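Local coordinates for protein ribonucleoside-diphosphate reductase, alpha chain (Actinobacillus ureae ATCC 25976, PDB 6DQX) that probably reduces ribonucleoside diphosphates to deoxyribonucleoside diphosphates, as the catalytic alpha subunit of a class Id ribonucleotide reductase, at residues E277-S282 and G546-Y551; E382-A387 and T409-I414; A510-Q513 and G519-I522. One frame throughout, in Å; residues are numbered along the deposited sequence.

Interaction 1. Residues E277-S282 and G546-Y551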
ATOM      1  N   GLU A 277      -3.858  -2.155 -25.356  1.00 11.50           N
ATOM      2  CA  GLU A 277      -3.842  -1.361 -26.598  1.00 11.91           C
ATOM      3  C   GLU A 277      -2.898  -0.146 -26.532  1.00 11.51           C
ATOM      4  O   GLU A 277      -2.580   0.451 -27.573  1.00 11.13           O
ATOM      5  CB  GLU A 277      -5.254  -0.860 -26.928  1.00 12.60           C
ATOM      6  CG  GLU A 277      -5.703   0.467 -26.297  1.00 14.39           C
ATOM      7  CD  GLU A 277      -6.258   0.360 -24.886  1.00 15.65           C
ATOM      8  OE1 GLU A 277      -6.154  -0.708 -24.263  1.00 17.85           O
ATOM      9  OE2 GLU A 277      -6.864   1.345 -24.424  1.00 17.23           O
ATOM     10  N   ILE A 278      -2.489   0.252 -25.326  1.00 10.06           N
ATOM     11  CA  ILE A 278      -1.662   1.457 -25.196  1.00 10.06           C
ATOM     12  C   ILE A 278      -0.192   1.118 -25.395  1.00 10.17           C
ATOM     13  O   ILE A 278       0.272   0.055 -24.990  1.00 10.80           O
ATOM     14  CB  ILE A 278      -1.903   2.127 -23.815  1.00  9.86           C
ATOM     15  CG1 ILE A 278      -3.384   2.560 -23.712  1.00 10.24           C
ATOM     16  CG2 ILE A 278      -0.966   3.304 -23.583  1.00  9.80           C
ATOM     17  CD1 ILE A 278      -3.783   3.685 -24.650  1.00 10.98           C
ATOM     18  N   MET A 279       0.536   2.040 -26.031  1.00 10.22           N
ATOM     19  CA  MET A 279       1.975   1.864 -26.334  1.00 10.38           C
ATOM     20  C   MET A 279       2.674   3.188 -26.105  1.00 11.14           C
ATOM     21  O   MET A 279       2.999   3.912 -27.057  1.00 11.21           O
ATOM     22  CB  MET A 279       2.180   1.374 -27.786  1.00 10.90           C
ATOM     23  CG  MET A 279       1.451   0.077 -28.097  1.00 10.91           C
ATOM     24  SD  MET A 279       2.335  -1.296 -27.397  1.00 12.01           S
ATOM     25  CE  MET A 279       1.071  -2.530 -27.145  1.00 11.70           C
ATOM     26  N   LEU A 280       2.904   3.506 -24.823  1.00 10.62           N
ATOM     27  CA  LEU A 280       3.461   4.805 -24.449  1.00 10.58           C
ATOM     28  C   LEU A 280       4.590   4.590 -23.428  1.00 11.03           C
ATOM     29  O   LEU A 280       4.598   3.572 -22.724  1.00 10.71           O
ATOM     30  CB  LEU A 280       2.404   5.712 -23.843  1.00 10.44           C
ATOM     31  CG  LEU A 280       1.232   6.072 -24.751  1.00 10.33           C
ATOM     32  CD1 LEU A 280       0.150   6.782 -23.951  1.00 10.01           C
ATOM     33  CD2 LEU A 280       1.720   6.944 -25.904  1.00 10.29           C
ATOM     34  N   PRO A 281       5.551   5.519 -23.394  1.00 11.27           N
ATOM     35  CA  PRO A 281       6.718   5.366 -22.532  1.00 11.63           C
ATOM     36  C   PRO A 281       6.413   5.830 -21.112  1.00 12.42           C
ATOM     37  O   PRO A 281       5.750   6.862 -20.921  1.00 12.49           O
ATOM     38  CB  PRO A 281       7.751   6.292 -23.179  1.00 11.97           C
ATOM     39  CG  PRO A 281       6.955   7.360 -23.838  1.00 11.58           C
ATOM     40  CD  PRO A 281       5.735   6.626 -24.353  1.00 11.97           C
ATOM     41  N   SER A 282       6.886   5.063 -20.138  1.00 12.75           N
ATOM     42  CA  SER A 282       6.828   5.462 -18.729  1.00 12.98           C
ATOM     43  C   SER A 282       8.260   5.461 -18.203  1.00 13.19           C
ATOM     44  O   SER A 282       9.143   4.837 -18.789  1.00 12.27           O
ATOM     45  CB  SER A 282       5.918   4.531 -17.938  1.00 13.19           C
ATOM     46  OG  SER A 282       6.261   3.184 -18.155  1.00 13.13           O
ATOM     47  N   GLY A 546       4.241  -8.823 -36.425  1.00 16.03           N
ATOM     48  CA  GLY A 546       4.453  -7.491 -35.874  1.00 15.61           C
ATOM     49  C   GLY A 546       3.427  -7.015 -34.859  1.00 15.04           C
ATOM     50  O   GLY A 546       3.444  -5.834 -34.519  1.00 14.35           O
ATOM     51  N   LEU A 547       2.527  -7.896 -34.392  1.00 14.08           N
ATOM     52  CA  LEU A 547       1.543  -7.515 -33.359  1.00 14.60           C
ATOM     53  C   LEU A 547       2.304  -7.106 -32.108  1.00 13.61           C
ATOM     54  O   LEU A 547       3.344  -7.699 -31.779  1.00 13.89           O
ATOM     55  CB  LEU A 547       0.561  -8.635 -33.002  1.00 15.40           C
ATOM     56  CG  LEU A 547      -0.723  -8.669 -33.817  1.00 17.04           C
ATOM     57  CD1 LEU A 547      -0.376  -8.914 -35.257  1.00 18.09           C
ATOM     58  CD2 LEU A 547      -1.704  -9.707 -33.309  1.00 17.34           C
ATOM     59  N   LYS A 548       1.826  -6.049 -31.470  1.00 13.24           N
ATOM     60  CA  LYS A 548       2.520  -5.523 -30.274  1.00 13.14           C
ATOM     61  C   LYS A 548       1.997  -6.176 -28.989  1.00 12.74           C
ATOM     62  O   LYS A 548       2.688  -6.137 -27.943  1.00 12.52           O
ATOM     63  CB  LYS A 548       2.383  -4.009 -30.199  1.00 13.37           C
ATOM     64  CG  LYS A 548       2.870  -3.290 -31.438  1.00 13.46           C
ATOM     65  CD  LYS A 548       2.472  -1.827 -31.404  1.00 13.14           C
ATOM     66  CE  LYS A 548       3.102  -1.067 -32.525  1.00 13.11           C
ATOM     67  NZ  LYS A 548       2.737   0.376 -32.574  1.00 12.93           N
ATOM     68  N   SER A 549       0.810  -6.778 -29.053  1.00 12.40           N
ATOM     69  CA  SER A 549       0.211  -7.424 -27.883  1.00 12.74           C
ATOM     70  C   SER A 549      -0.858  -8.427 -28.257  1.00 13.86           C
ATOM     71  O   SER A 549      -1.353  -8.439 -29.395  1.00 12.98           O
ATOM     72  CB  SER A 549      -0.389  -6.382 -26.922  1.00 12.78           C
ATOM     73  OG  SER A 549      -1.427  -5.638 -27.551  1.00 12.09           O
ATOM     74  N   ILE A 550      -1.179  -9.289 -27.308  1.00 13.64           N
ATOM     75  CA  ILE A 550      -2.376 -10.117 -27.328  1.00 14.09           C
ATOM     76  C   ILE A 550      -3.041  -9.929 -25.962  1.00 14.41           C
ATOM     77  O   ILE A 550      -2.350  -9.864 -24.939  1.00 14.98           O
ATOM     78  CB  ILE A 550      -2.071 -11.620 -27.553  1.00 15.16           C
ATOM     79  CG1 ILE A 550      -1.546 -11.886 -28.972  1.00 16.86           C
ATOM     80  CG2 ILE A 550      -3.307 -12.465 -27.292  1.00 15.32           C
ATOM     81  CD1 ILE A 550      -2.571 -11.719 -30.066  1.00 16.79           C
ATOM     82  N   TYR A 551      -4.368  -9.869 -25.958  1.00 13.82           N
ATOM     83  CA  TYR A 551      -5.168  -9.642 -24.756  1.00 14.35           C
ATOM     84  C   TYR A 551      -5.620 -10.998 -24.164  1.00 15.25           C
ATOM     85  O   TYR A 551      -4.756 -11.719 -23.706  1.00 16.13           O
ATOM     86  CB  TYR A 551      -6.306  -8.690 -25.107  1.00 14.07           C
ATOM     87  CG  TYR A 551      -7.068  -8.015 -23.979  1.00 14.03           C
ATOM     88  CD1 TYR A 551      -6.522  -7.842 -22.707  1.00 14.69           C
ATOM     89  CD2 TYR A 551      -8.340  -7.511 -24.216  1.00 14.67           C
ATOM     90  CE1 TYR A 551      -7.249  -7.192 -21.709  1.00 15.38           C
ATOM     91  CE2 TYR A 551      -9.050  -6.855 -23.248  1.00 15.76           C
ATOM     92  CZ  TYR A 551      -8.505  -6.711 -21.997  1.00 15.91           C
ATOM     93  OH  TYR A 551      -9.239  -6.066 -21.050  1.00 18.49           O
TER
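M279 lays its thioether against K548 and S549 in a buried part of the ribonucleotide reductase barrel domain, where 277-282 runs through a loop consistent with the finger loop of this family and 546-551 leads into a barrel strand. E277 comes first and turns its side chain away, its OE1 bonded to N273. I278 also faces away and packs on F288 and C290 of strand 288-296. At M279 the side chain swings toward 546-551, while the backbone N is taken by OE1 of Q518. The chain bends at its second torsion (chi2 -77°), which carries sulfur and methyl across the lysine rather than straight past it. M279 CG lies 4.0 Å from K548 CD, and M279 SD sits 3.9 Å from K548 CB, so the two chains meet at a slant through their aliphatic parts. The lysine is stretched out beyond CG; its ammonium has moved past the methionine to the carbonyl of Q518. Beyond M279, L280 and P281 turn to Y262. The S549 hydroxyl is bonded to T276 O, just ahead of the segment. The methyl finishes the contact, with M279 CE 3.6 Å from K548 CB and 4.0 Å from S549 OG.

Interaction 2. Residues E382-A387 and T409-I414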
ATOM      1  N   GLU A 382      -4.587   9.161 -41.712  1.00 13.13           N
ATOM      2  CA  GLU A 382      -4.347  10.427 -42.409  1.00 14.52           C
ATOM      3  C   GLU A 382      -5.100  11.576 -41.778  1.00 13.49           C
ATOM      4  O   GLU A 382      -4.545  12.670 -41.582  1.00 13.00           O
ATOM      5  CB  GLU A 382      -4.728  10.285 -43.895  1.00 16.80           C
ATOM      6  CG  GLU A 382      -3.753   9.398 -44.654  1.00 19.72           C
ATOM      7  CD  GLU A 382      -4.204   9.020 -46.067  1.00 22.63           C
ATOM      8  OE1 GLU A 382      -5.335   9.368 -46.458  1.00 24.14           O
ATOM      9  OE2 GLU A 382      -3.427   8.336 -46.789  1.00 26.05           O
ATOM     10  N   LYS A 383      -6.369  11.331 -41.469  1.00 12.65           N
ATOM     11  CA  LYS A 383      -7.253  12.372 -40.961  1.00 13.36           C
ATOM     12  C   LYS A 383      -6.906  12.787 -39.538  1.00 13.37           C
ATOM     13  O   LYS A 383      -6.861  13.993 -39.232  1.00 13.57           O
ATOM     14  CB  LYS A 383      -8.713  11.950 -41.109  1.00 14.06           C
ATOM     15  CG  LYS A 383      -9.121  11.953 -42.577  1.00 15.16           C
ATOM     16  CD  LYS A 383     -10.448  11.292 -42.847  1.00 16.62           C
ATOM     17  CE  LYS A 383     -11.651  12.168 -42.598  1.00 17.63           C
ATOM     18  NZ  LYS A 383     -11.643  13.475 -43.348  1.00 17.49           N
ATOM     19  N   THR A 384      -6.603  11.808 -38.688  1.00 12.89           N
ATOM     20  CA  THR A 384      -6.182  12.127 -37.293  1.00 13.00           C
ATOM     21  C   THR A 384      -4.837  12.871 -37.252  1.00 13.15           C
ATOM     22  O   THR A 384      -4.680  13.829 -36.498  1.00 13.11           O
ATOM     23  CB  THR A 384      -6.134  10.883 -36.379  1.00 12.73           C
ATOM     24  OG1 THR A 384      -5.270   9.880 -36.912  1.00 12.46           O
ATOM     25  CG2 THR A 384      -7.516  10.312 -36.188  1.00 13.29           C
ATOM     26  N   LEU A 385      -3.867  12.459 -38.069  1.00 13.15           N
ATOM     27  CA  LEU A 385      -2.612  13.175 -38.135  1.00 13.47           C
ATOM     28  C   LEU A 385      -2.794  14.617 -38.641  1.00 14.07           C
ATOM     29  O   LEU A 385      -2.222  15.553 -38.092  1.00 13.40           O
ATOM     30  CB  LEU A 385      -1.600  12.447 -39.035  1.00 14.07           C
ATOM     31  CG  LEU A 385      -0.261  13.133 -39.256  1.00 15.03           C
ATOM     32  CD1 LEU A 385       0.401  13.473 -37.912  1.00 16.20           C
ATOM     33  CD2 LEU A 385       0.659  12.268 -40.123  1.00 16.16           C
ATOM     34  N   LYS A 386      -3.588  14.783 -39.680  1.00 14.90           N
ATOM     35  CA  LYS A 386      -3.886  16.122 -40.195  1.00 16.53           C
ATOM     36  C   LYS A 386      -4.447  17.002 -39.096  1.00 15.50           C
ATOM     37  O   LYS A 386      -4.035  18.146 -38.934  1.00 13.97           O
ATOM     38  CB  LYS A 386      -4.875  16.023 -41.351  1.00 18.84           C
ATOM     39  CG  LYS A 386      -5.301  17.363 -41.940  1.00 21.01           C
ATOM     40  CD  LYS A 386      -6.295  17.171 -43.066  1.00 24.14           C
ATOM     41  CE  LYS A 386      -7.632  16.697 -42.536  1.00 26.11           C
ATOM     42  NZ  LYS A 386      -8.773  17.003 -43.438  1.00 28.65           N
ATOM     43  N   ALA A 387      -5.386  16.451 -38.332  1.00 14.62           N
ATOM     44  CA  ALA A 387      -6.010  17.176 -37.254  1.00 14.43           C
ATOM     45  C   ALA A 387      -4.987  17.578 -36.164  1.00 13.95           C
ATOM     46  O   ALA A 387      -4.981  18.723 -35.690  1.00 13.74           O
ATOM     47  CB  ALA A 387      -7.179  16.377 -36.682  1.00 14.69           C
ATOM     48  N   THR A 409       1.635  13.099 -29.411  1.00 12.07           N
ATOM     49  CA  THR A 409       2.702  12.161 -29.766  1.00 11.82           C
ATOM     50  C   THR A 409       2.148  10.948 -30.495  1.00 11.92           C
ATOM     51  O   THR A 409       2.768  10.445 -31.458  1.00 11.67           O
ATOM     52  CB  THR A 409       3.527  11.690 -28.553  1.00 12.00           C
ATOM     53  OG1 THR A 409       2.646  11.156 -27.566  1.00 11.72           O
ATOM     54  CG2 THR A 409       4.355  12.824 -27.990  1.00 12.27           C
ATOM     55  N   THR A 410       0.969  10.515 -30.042  1.00 11.61           N
ATOM     56  CA  THR A 410       0.210   9.446 -30.648  1.00 11.98           C
ATOM     57  C   THR A 410      -1.237   9.893 -30.825  1.00 11.77           C
ATOM     58  O   THR A 410      -1.737  10.730 -30.072  1.00 11.83           O
ATOM     59  CB  THR A 410       0.227   8.160 -29.766  1.00 12.55           C
ATOM     60  OG1 THR A 410      -0.456   8.417 -28.525  1.00 13.57           O
ATOM     61  CG2 THR A 410       1.673   7.722 -29.537  1.00 12.94           C
ATOM     62  N   LEU A 411      -1.899   9.317 -31.818  1.00 11.95           N
ATOM     63  CA  LEU A 411      -3.271   9.610 -32.168  1.00 12.77           C
ATOM     64  C   LEU A 411      -4.245   8.428 -32.050  1.00 11.91           C
ATOM     65  O   LEU A 411      -5.422   8.667 -31.738  1.00 11.74           O
ATOM     66  CB  LEU A 411      -3.341  10.141 -33.607  1.00 13.80           C
ATOM     67  CG  LEU A 411      -2.989  11.624 -33.826  1.00 16.55           C
ATOM     68  CD1 LEU A 411      -3.865  12.522 -32.940  1.00 17.04           C
ATOM     69  CD2 LEU A 411      -1.526  11.904 -33.600  1.00 18.25           C
ATOM     70  N   MET A 412      -3.794   7.202 -32.287  1.00 11.89           N
ATOM     71  CA  MET A 412      -4.720   6.059 -32.426  1.00 11.98           C
ATOM     72  C   MET A 412      -4.387   4.828 -31.621  1.00 12.20           C
ATOM     73  O   MET A 412      -3.235   4.435 -31.527  1.00 11.99           O
ATOM     74  CB  MET A 412      -4.858   5.651 -33.914  1.00 13.35           C
ATOM     75  CG  MET A 412      -5.608   6.679 -34.743  1.00 14.34           C
ATOM     76  SD  MET A 412      -5.686   6.242 -36.491  1.00 17.21           S
ATOM     77  CE  MET A 412      -6.804   4.854 -36.286  1.00 18.17           C
ATOM     78  N   SER A 413      -5.428   4.198 -31.094  1.00 12.38           N
ATOM     79  CA  SER A 413      -5.287   2.954 -30.355  1.00 12.86           C
ATOM     80  C   SER A 413      -6.616   2.250 -30.399  1.00 12.51           C
ATOM     81  O   SER A 413      -7.670   2.903 -30.308  1.00 13.03           O
ATOM     82  CB  SER A 413      -4.894   3.243 -28.886  1.00 14.14           C
ATOM     83  OG  SER A 413      -5.916   3.933 -28.209  1.00 17.47           O
ATOM     84  N   ILE A 414      -6.604   0.926 -30.444  1.00 12.74           N
ATOM     85  CA  ILE A 414      -7.873   0.191 -30.565  1.00 14.33           C
ATOM     86  C   ILE A 414      -8.217  -0.528 -29.266  1.00 14.47           C
ATOM     87  O   ILE A 414      -7.891  -1.695 -29.063  1.00 14.50           O
ATOM     88  CB  ILE A 414      -7.873  -0.779 -31.788  1.00 15.26           C
ATOM     89  CG1 ILE A 414      -7.372  -0.079 -33.046  1.00 17.11           C
ATOM     90  CG2 ILE A 414      -9.245  -1.419 -31.974  1.00 15.70           C
ATOM     91  CD1 ILE A 414      -8.101   1.191 -33.417  1.00 18.18           C
TER
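T384, on the inner side of helix 367-395, meets L411 and M412 of the loop 409-414. The T384 CB lies 4.0 Å from L411 CB, the two side chains passing each other in opposite directions. From there OG1 takes the place between the backbone N and the carbonyl carbon (chi1 57°), and this rotation serves two ends. It turns the hydroxyl back to its own helix, where it bonds to L380 O, and it sets the oxygen against L411 and M412, with T384 OG1 3.8 Å from L411 CB and 3.7 Å from M412 SD. The sulfur contact is van der Waals packing: M412 arrives nearly at right angles to the threonine and bends at its last torsion. Its CG also approaches the hydroxyl.

L411 also packs on the T384 carbonyl, its CG standing 3.9 Å from T384 O and its CD1 at the same distance from that oxygen. T313 of helix 308-327 touches both T384 and L411, and the T384 side chain reaches L348 as well. The backbone nitrogens of L411 and M412 are held by the carboxylate of D517, and L411 and S413 bond to L348 of strand 347-351. Strand 347-351, then helix 367-395, then a chain that returns to bond beside that strand, is consistent with a beta-alpha-beta crossover of the ribonucleotide reductase barrel.

Interaction 3. Residues A510-Q513 and G519-I522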
ATOM      1  N   ALA A 510      -2.519  -7.489 -37.902  1.00 12.25           N
ATOM      2  CA  ALA A 510      -1.190  -7.229 -38.451  1.00 12.63           C
ATOM      3  C   ALA A 510      -1.261  -6.243 -39.601  1.00 12.92           C
ATOM      4  O   ALA A 510      -0.427  -5.339 -39.685  1.00 13.35           O
ATOM      5  CB  ALA A 510      -0.516  -8.520 -38.899  1.00 13.19           C
ATOM      6  N   GLN A 511      -2.274  -6.406 -40.453  1.00 13.04           N
ATOM      7  CA  GLN A 511      -2.451  -5.545 -41.610  1.00 13.93           C
ATOM      8  C   GLN A 511      -2.713  -4.100 -41.241  1.00 13.39           C
ATOM      9  O   GLN A 511      -2.091  -3.208 -41.815  1.00 11.83           O
ATOM     10  CB  GLN A 511      -3.552  -6.075 -42.514  1.00 15.40           C
ATOM     11  CG  GLN A 511      -3.791  -5.245 -43.764  1.00 16.25           C
ATOM     12  CD  GLN A 511      -5.103  -5.569 -44.477  1.00 17.27           C
ATOM     13  OE1 GLN A 511      -6.064  -6.074 -43.879  1.00 18.35           O
ATOM     14  NE2 GLN A 511      -5.137  -5.279 -45.784  1.00 18.55           N
ATOM     15  N   ARG A 512      -3.634  -3.855 -40.288  1.00 12.11           N
ATOM     16  CA  ARG A 512      -3.958  -2.490 -39.905  1.00 11.91           C
ATOM     17  C   ARG A 512      -2.919  -1.829 -38.969  1.00 12.14           C
ATOM     18  O   ARG A 512      -2.897  -0.605 -38.872  1.00 12.73           O
ATOM     19  CB  ARG A 512      -5.379  -2.393 -39.336  1.00 11.26           C
ATOM     20  CG  ARG A 512      -5.564  -2.961 -37.918  1.00 11.04           C
ATOM     21  CD  ARG A 512      -6.986  -2.735 -37.419  1.00 11.18           C
ATOM     22  NE  ARG A 512      -7.938  -3.673 -37.970  1.00 10.69           N
ATOM     23  CZ  ARG A 512      -8.233  -4.880 -37.483  1.00 11.86           C
ATOM     24  NH1 ARG A 512      -7.670  -5.373 -36.384  1.00 12.79           N
ATOM     25  NH2 ARG A 512      -9.126  -5.619 -38.095  1.00 12.23           N
ATOM     26  N   GLN A 513      -2.050  -2.625 -38.345  1.00 12.87           N
ATOM     27  CA  GLN A 513      -1.061  -2.094 -37.406  1.00 13.03           C
ATOM     28  C   GLN A 513      -0.174  -1.019 -38.000  1.00 13.33           C
ATOM     29  O   GLN A 513       0.203  -0.093 -37.278  1.00 13.03           O
ATOM     30  CB  GLN A 513      -0.220  -3.188 -36.774  1.00 12.85           C
ATOM     31  CG  GLN A 513       0.649  -2.742 -35.592  1.00 12.42           C
ATOM     32  CD  GLN A 513      -0.154  -2.083 -34.476  1.00 11.82           C
ATOM     33  OE1 GLN A 513      -0.923  -2.740 -33.789  1.00 11.37           O
ATOM     34  NE2 GLN A 513       0.007  -0.763 -34.320  1.00 11.41           N
ATOM     35  N   GLY A 519      -1.460   0.628 -30.150  1.00 10.20           N
ATOM     36  CA  GLY A 519      -1.712  -0.801 -30.334  1.00 10.17           C
ATOM     37  C   GLY A 519      -3.156  -1.153 -30.449  1.00  9.79           C
ATOM     38  O   GLY A 519      -4.037  -0.291 -30.712  1.00  9.13           O
ATOM     39  N   GLN A 520      -3.426  -2.447 -30.266  1.00 10.37           N
ATOM     40  CA  GLN A 520      -4.739  -2.970 -30.454  1.00 11.02           C
ATOM     41  C   GLN A 520      -5.037  -4.081 -29.441  1.00 11.57           C
ATOM     42  O   GLN A 520      -4.224  -4.976 -29.284  1.00 11.63           O
ATOM     43  CB  GLN A 520      -4.886  -3.600 -31.872  1.00 10.94           C
ATOM     44  CG  GLN A 520      -4.528  -2.708 -33.031  1.00 10.71           C
ATOM     45  CD  GLN A 520      -4.590  -3.506 -34.324  1.00 10.57           C
ATOM     46  OE1 GLN A 520      -5.665  -4.024 -34.679  1.00 10.81           O
ATOM     47  NE2 GLN A 520      -3.450  -3.685 -34.981  1.00  9.54           N
ATOM     48  N   SER A 521      -6.185  -3.997 -28.767  1.00 11.99           N
ATOM     49  CA  SER A 521      -6.617  -5.064 -27.839  1.00 12.73           C
ATOM     50  C   SER A 521      -7.224  -6.189 -28.628  1.00 12.76           C
ATOM     51  O   SER A 521      -8.343  -6.061 -29.117  1.00 13.31           O
ATOM     52  CB  SER A 521      -7.645  -4.543 -26.826  1.00 13.94           C
ATOM     53  OG  SER A 521      -7.126  -3.387 -26.220  1.00 15.95           O
ATOM     54  N   ILE A 522      -6.476  -7.264 -28.771  1.00 12.76           N
ATOM     55  CA  ILE A 522      -6.856  -8.357 -29.612  1.00 12.82           C
ATOM     56  C   ILE A 522      -7.082  -9.599 -28.762  1.00 12.98           C
ATOM     57  O   ILE A 522      -6.128 -10.189 -28.222  1.00 12.30           O
ATOM     58  CB  ILE A 522      -5.809  -8.604 -30.705  1.00 12.76           C
ATOM     59  CG1 ILE A 522      -5.692  -7.353 -31.590  1.00 12.38           C
ATOM     60  CG2 ILE A 522      -6.114  -9.897 -31.476  1.00 12.46           C
ATOM     61  CD1 ILE A 522      -6.907  -7.023 -32.468  1.00 12.88           C
TER
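Q520 runs out straight beyond CG (chi2 174°) toward helix 502-513, where two consecutive residues bend to receive its amide: R512 folds at its third torsion and Q513 at its second. The folded arginine brings one guanidinium edge to the amide oxygen, and R512 NH1 donates to Q520 OE1 at 3.0 Å. This bond is nearly straight at hydrogen and lies in both the guanidinium plane and the carbonyl plane, even though those planes stand 79° apart. The aliphatic part of the arginine closes in too, with R512 CD 3.3 Å from Q520 OE1. I522 CD1 comes near the same guanidinium edge, 4.3 Å from R512 NH1.

The amide nitrogen makes the second bond, Q520 NE2 to Q513 OE1 at 2.9 Å. Seen from Q520 the acceptor lies close to the amide plane, but seen from Q513 the donor stands 56° above the carbonyl plane, away from the lone pairs. Q520 NE2 also donates to A509 O, one turn back in the helix, while Q513 NE2 goes on to Q518 O. Outside the contact, R512 NE donates to N373 OD1, and W353 makes a cation-pi contact with the guanidinium.

The buried Q520 amide therefore has its oxygen facing a cation and its nitrogen facing two acceptors. That pattern supports the modelled orientation of the amide, since a flipped amide would set nitrogen against the arginine N-H. The guanidinium charge would be expected to polarise the carbonyl and so make the amide N-H groups somewhat better donors.

From the N terminus, 277-282 comes first, and its partner 546-551 lies near the end of the chain, so interaction 1 closes a long loop that encloses the other two. Within it, interaction 2 joins helix 367-395 to 409-414 and is complete before interaction 3 joins helix 502-513 to 519-522; none of the loops cross. The pieces lie side by side: backbone hydrogen bonds join I414 N to G519 O, I414 O to S521 N and Y551 N to I522 O, each at 2.9 Å. Segment 277-282 touches both neighbours through E277. Together the contacts tie the loop 277-282, the strand 549-554 and the chain beside it to helices 367-395 and 502-513.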